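Local coordinates for hypothetical protein Atu2327 (Agrobacterium tumefaciens, PDB 2O8I), which is of unknown function but probably acts as an OHCU decarboxylase, decarboxylating a product of urate breakdown, at residues L156-A159 / S160-E164. Residues are numbered along the deposited sequence; the frame is centred on the assembly and turned at random.
Sequences LRLA and SMLPE
Leu158 lies alongside Leu162, both side chains pointing the same way, with CD2 of Leu158 3.9 Å from CD1 of Leu162. The pair faces into the subunit, where Phe11 of helix 4-11 and Val40 of helix 37-50 touch both leucines. On another side of the turn, the end of selenomethionine Met161 turns back towards the backbone and CB of Arg157, the exact place of its methyl being doubtful. This is the C-terminal end of helix 139-161, the last helix of an all-helical fold, and here the backbone bonding shifts from the alpha-helical i to i-4 pattern towards the i to i-3 pattern of a 3-10 turn, with bent bonds. Ser160 N gives a 3.0 Å bond to Arg157 O and only a weak one to Leu156 O; Met161 N likewise reaches Leu158 O at 3.0 Å. Arg157 O also accepts from the Ser160 hydroxyl, chi1 of 63° swinging OG back over the preceding turn, and weakly from Met161 N. OG sits 2.6 Å from Arg157 O, in the carbonyl plane on a lone pair, while Ser160 N approaches from above that plane. Arg157 itself runs out extended, its guanidinium forming salt bridges through NH2 to Glu16 and through NE to Glu75 of the second subunit.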
loop_
_atom_site.group_PDB
_atom_site.type_symbol
_atom_site.label_atom_id
_atom_site.label_comp_id
_atom_site.label_asym_id
_atom_site.label_seq_id
_atom_site.Cartn_x
_atom_site.Cartn_y
_atom_site.Cartn_z
ATOM N N LEU A 156 6.434 -13.162 -0.338
ATOM C CA LEU A 156 5.766 -12.919 -1.608
ATOM C C LEU A 156 6.258 -11.620 -2.251
ATOM O O LEU A 156 6.473 -11.560 -3.474
ATOM C CB LEU A 156 4.232 -12.888 -1.434
ATOM C CG LEU A 156 3.564 -14.210 -1.018
ATOM C CD1 LEU A 156 2.123 -13.925 -0.590
ATOM C CD2 LEU A 156 3.613 -15.247 -2.168
ATOM N N ARG A 157 6.449 -10.592 -1.433
ATOM C CA ARG A 157 6.975 -9.327 -1.962
ATOM C C ARG A 157 8.359 -9.502 -2.560
ATOM O O ARG A 157 8.552 -9.215 -3.758
ATOM C CB ARG A 157 6.942 -8.235 -0.908
ATOM C CG ARG A 157 5.498 -7.901 -0.554
ATOM C CD ARG A 157 5.431 -7.072 0.675
ATOM N NE ARG A 157 4.116 -6.483 0.807
ATOM C CZ ARG A 157 3.835 -5.472 1.618
ATOM N NH1 ARG A 157 4.810 -4.921 2.342
ATOM N NH2 ARG A 157 2.584 -5.007 1.694
ATOM N N LEU A 158 9.280 -10.027 -1.746
ATOM C CA LEU A 158 10.651 -10.338 -2.178
ATOM C C LEU A 158 10.740 -11.238 -3.394
ATOM O O LEU A 158 11.526 -10.950 -4.294
ATOM C CB LEU A 158 11.457 -10.905 -1.036
ATOM C CG LEU A 158 11.799 -9.840 0.010
ATOM C CD1 LEU A 158 12.152 -10.522 1.318
ATOM C CD2 LEU A 158 12.932 -8.949 -0.498
ATOM N N ALA A 159 9.901 -12.282 -3.457
ATOM C CA ALA A 159 9.826 -13.123 -4.652
ATOM C C ALA A 159 9.444 -12.385 -5.953
ATOM O O ALA A 159 9.790 -12.841 -7.037
ATOM C CB ALA A 159 8.923 -14.305 -4.419
ATOM N N SER A 160 8.732 -11.262 -5.880
ATOM C CA SER A 160 8.439 -10.513 -7.112
ATOM C C SER A 160 9.613 -9.614 -7.539
ATOM O O SER A 160 9.734 -9.278 -8.718
ATOM C CB SER A 160 7.144 -9.696 -7.007
ATOM O OG SER A 160 7.245 -8.700 -5.989
HETATM N N MSE A 161 10.465 -9.252 -6.584
HETATM C CA MSE A 161 11.554 -8.336 -6.805
HETATM C C MSE A 161 12.901 -8.991 -7.084
HETATM O O MSE A 161 13.819 -8.309 -7.502
HETATM C CB MSE A 161 11.798 -7.555 -5.549
HETATM C CG MSE A 161 10.910 -6.414 -5.259
HETATM SE SE MSE A 161 11.290 -6.056 -3.335
HETATM C CE MSE A 161 9.591 -6.585 -2.531
ATOM N N LEU A 162 13.045 -10.278 -6.786
ATOM C CA LEU A 162 14.368 -10.899 -6.703
ATOM C C LEU A 162 14.320 -12.303 -7.288
ATOM O O LEU A 162 13.264 -12.896 -7.291
ATOM C CB LEU A 162 14.813 -10.948 -5.231
ATOM C CG LEU A 162 15.243 -9.642 -4.548
ATOM C CD1 LEU A 162 15.669 -9.825 -3.135
ATOM C CD2 LEU A 162 16.340 -8.939 -5.296
ATOM N N PRO A 163 15.450 -12.864 -7.741
ATOM C CA PRO A 163 15.332 -14.289 -8.079
ATOM C C PRO A 163 15.165 -15.045 -6.768
ATOM O O PRO A 163 15.554 -14.530 -5.703
ATOM C CB PRO A 163 16.684 -14.633 -8.735
ATOM C CG PRO A 163 17.421 -13.350 -8.908
ATOM C CD PRO A 163 16.830 -12.374 -7.915
ATOM N N GLU A 164 14.570 -16.232 -6.818
ATOM C CA GLU A 164 14.175 -16.903 -5.573
ATOM C C GLU A 164 15.324 -17.497 -4.760
ATOM O O GLU A 164 15.359 -17.307 -3.545
ATOM C CB GLU A 164 13.081 -17.936 -5.828
ATOM C CG GLU A 164 11.674 -17.302 -5.909
ATOM C CD GLU A 164 10.587 -18.344 -6.125
ATOM O OE1 GLU A 164 10.933 -19.550 -5.958
ATOM O OE2 GLU A 164 9.417 -17.961 -6.464
#